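Local coordinates for protein hydroxylacyl-CoA dehydrogenase (Streptomyces coelicolor, PDB 5BKA) that probably serves in the biosynthesis of the polyketide actinorhodin, as a noncanonical member of the NTF2-like superfamily with a SnoaL-like domain, at residues B[74-79]-B[99-104]. Residues are numbered along the deposited sequence; the frame is centred on the assembly and turned at random.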
loop_
_atom_site.group_PDB
_atom_site.type_symbol
_atom_site.label_atom_id
_atom_site.label_comp_id
_atom_site.label_asym_id
_atom_site.label_seq_id
_atom_site.Cartn_x
_atom_site.Cartn_y
_atom_site.Cartn_z
ATOM N N ILE B 74 13.854 0.815 -17.601
ATOM C CA ILE B 74 13.613 0.281 -16.263
ATOM C C ILE B 74 13.010 1.409 -15.440
ATOM O O ILE B 74 13.541 2.525 -15.412
ATOM C CB ILE B 74 14.893 -0.218 -15.533
ATOM C CG1 ILE B 74 15.884 -1.082 -16.322
ATOM C CG2 ILE B 74 14.540 -1.100 -14.395
ATOM C CD1 ILE B 74 15.455 -2.540 -16.639
ATOM N N GLN B 75 11.925 1.120 -14.740
ATOM C CA GLN B 75 11.413 1.993 -13.696
ATOM C C GLN B 75 11.118 1.089 -12.505
ATOM O O GLN B 75 10.263 0.194 -12.587
ATOM C CB GLN B 75 10.168 2.783 -14.127
ATOM C CG GLN B 75 9.528 3.582 -12.997
ATOM C CD GLN B 75 10.437 4.672 -12.453
ATOM O OE1 GLN B 75 10.785 5.628 -13.157
ATOM N NE2 GLN B 75 10.816 4.541 -11.186
ATOM N N ARG B 76 11.805 1.331 -11.392
ATOM C CA ARG B 76 11.618 0.498 -10.216
ATOM C C ARG B 76 10.634 1.154 -9.255
ATOM O O ARG B 76 10.532 2.379 -9.183
ATOM C CB ARG B 76 12.947 0.226 -9.507
ATOM C CG ARG B 76 13.864 -0.723 -10.270
ATOM C CD ARG B 76 14.805 -1.452 -9.323
ATOM N NE ARG B 76 14.758 -2.898 -9.510
ATOM C CZ ARG B 76 15.122 -3.785 -8.588
ATOM N NH1 ARG B 76 15.562 -3.374 -7.408
ATOM N NH2 ARG B 76 15.046 -5.083 -8.847
ATOM N N ARG B 77 9.900 0.320 -8.520
ATOM C CA ARG B 77 8.968 0.791 -7.504
ATOM C C ARG B 77 9.091 -0.101 -6.281
ATOM O O ARG B 77 8.986 -1.327 -6.392
ATOM C CB ARG B 77 7.522 0.783 -8.020
ATOM C CG ARG B 77 7.278 1.659 -9.241
ATOM C CD ARG B 77 7.322 3.142 -8.892
ATOM N NE ARG B 77 7.177 3.978 -10.079
ATOM C CZ ARG B 77 7.587 5.239 -10.165
ATOM N NH1 ARG B 77 8.171 5.825 -9.129
ATOM N NH2 ARG B 77 7.410 5.917 -11.291
ATOM N N HIS B 78 9.315 0.513 -5.125
ATOM C CA HIS B 78 9.450 -0.199 -3.859
ATOM C C HIS B 78 8.173 0.020 -3.052
ATOM O O HIS B 78 8.035 1.024 -2.350
ATOM C CB HIS B 78 10.679 0.281 -3.095
ATOM C CG HIS B 78 11.978 -0.086 -3.744
ATOM N ND1 HIS B 78 12.424 0.506 -4.904
ATOM C CD2 HIS B 78 12.929 -0.982 -3.388
ATOM C CE1 HIS B 78 13.593 -0.011 -5.239
ATOM N NE2 HIS B 78 13.922 -0.917 -4.335
ATOM N N TRP B 79 7.250 -0.934 -3.146
ATOM C CA TRP B 79 5.996 -0.867 -2.409
ATOM C C TRP B 79 6.198 -1.319 -0.968
ATOM O O TRP B 79 6.942 -2.263 -0.704
ATOM C CB TRP B 79 4.937 -1.742 -3.085
ATOM C CG TRP B 79 4.276 -1.083 -4.254
ATOM C CD1 TRP B 79 4.892 -0.458 -5.298
ATOM C CD2 TRP B 79 2.869 -0.979 -4.497
ATOM N NE1 TRP B 79 3.955 0.029 -6.176
ATOM C CE2 TRP B 79 2.706 -0.277 -5.706
ATOM C CE3 TRP B 79 1.731 -1.414 -3.808
ATOM C CZ2 TRP B 79 1.451 0.006 -6.240
ATOM C CZ3 TRP B 79 0.487 -1.132 -4.340
ATOM C CH2 TRP B 79 0.357 -0.429 -5.545
ATOM N N CYS B 99 7.934 -5.241 1.969
ATOM C CA CYS B 99 8.294 -4.507 0.767
ATOM C C CYS B 99 8.287 -5.452 -0.424
ATOM O O CYS B 99 8.748 -6.592 -0.330
ATOM C CB CYS B 99 9.672 -3.838 0.898
ATOM S SG CYS B 99 10.306 -3.101 -0.637
ATOM N N LEU B 100 7.773 -4.960 -1.548
ATOM C CA LEU B 100 7.718 -5.715 -2.793
ATOM C C LEU B 100 8.271 -4.825 -3.895
ATOM O O LEU B 100 7.760 -3.722 -4.122
ATOM C CB LEU B 100 6.289 -6.163 -3.123
ATOM C CG LEU B 100 6.083 -6.896 -4.456
ATOM C CD1 LEU B 100 6.853 -8.212 -4.496
ATOM C CD2 LEU B 100 4.603 -7.134 -4.724
ATOM N N VAL B 101 9.309 -5.298 -4.568
ATOM C CA VAL B 101 9.972 -4.527 -5.610
ATOM C C VAL B 101 9.310 -4.830 -6.945
ATOM O O VAL B 101 9.107 -5.997 -7.303
ATOM C CB VAL B 101 11.477 -4.839 -5.652
ATOM C CG1 VAL B 101 12.158 -4.018 -6.737
ATOM C CG2 VAL B 101 12.108 -4.572 -4.294
ATOM N N LEU B 102 8.963 -3.777 -7.674
ATOM C CA LEU B 102 8.438 -3.878 -9.027
ATOM C C LEU B 102 9.507 -3.386 -9.992
ATOM O O LEU B 102 10.141 -2.355 -9.744
ATOM C CB LEU B 102 7.158 -3.052 -9.187
ATOM C CG LEU B 102 5.813 -3.662 -8.779
ATOM C CD1 LEU B 102 5.745 -3.948 -7.283
ATOM C CD2 LEU B 102 4.676 -2.740 -9.198
ATOM N N THR B 103 9.722 -4.130 -11.071
ATOM C CA THR B 103 10.621 -3.717 -12.145
ATOM C C THR B 103 9.786 -3.565 -13.408
ATOM O O THR B 103 9.297 -4.558 -13.959
ATOM C CB THR B 103 11.754 -4.724 -12.339
ATOM O OG1 THR B 103 12.496 -4.845 -11.120
ATOM C CG2 THR B 103 12.689 -4.272 -13.452
ATOM N N VAL B 104 9.624 -2.327 -13.867
ATOM C CA VAL B 104 8.777 -2.015 -15.011
ATOM C C VAL B 104 9.672 -1.808 -16.223
ATOM O O VAL B 104 10.557 -0.944 -16.214
ATOM C CB VAL B 104 7.909 -0.777 -14.750
ATOM C CG1 VAL B 104 7.042 -0.481 -15.961
ATOM C CG2 VAL B 104 7.055 -0.983 -13.509
#
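Val101 sets its CG1 methyl over the centre of the Arg76 guanidinium, 3.5 Å from CZ, and the same methyl also lies above one face of the His78 ring, displaced toward its rim. With CG1 anti to the backbone N (chi1 -180°), the one methyl of Val101 meets both flat groups, while CG2 runs alongside the imidazole, 3.8 Å from His78 CD2. At the edge of that ring, near its plane, sits Cys99 SG. Arg76, bent at chi3 (128°), brings NE and NH2 back to Thr103 OG1, each bond weak at 3.4 Å, a loose two-pronged hold with the methyl on one face. Asp26 of helix 10-26 takes the hydrogen bond of His78 ND1 and thereby helps fix the ring's rotation.

Across the sheet, on the side of Gln75, Arg77 and Trp79, Leu102 lays CD1 over one face of the indole, 4.1 Å from Trp79 CD1, while Arg77 CB lies in plane at the indole edge. Gln75 NE2 stands over the centre of the Arg77 guanidinium and donates to Arg76 O at 3.0 Å, nearly in its own amide plane; it also hydrogen-bonds Asp26 O. Asp141 of a second subunit forms a salt bridge with Arg77, and Trp79 meets Tyr98 of that subunit and Trp79 of a third.

Beneath these groups, paired backbone bonds join Gln75 to Val104, Arg77 to Leu102 and Trp79 to Leu100; the straightest runs from Leu102 N to Arg77 O, 2.8 Å. This is an antiparallel hairpin, strands 74-87 and 93-105, within the curved sheet of the NTF2-like alpha-plus-beta fold; Gln75, Arg77 and His78 reach the end of helix 10-26, and the Trp79 face also meets neighbouring subunits.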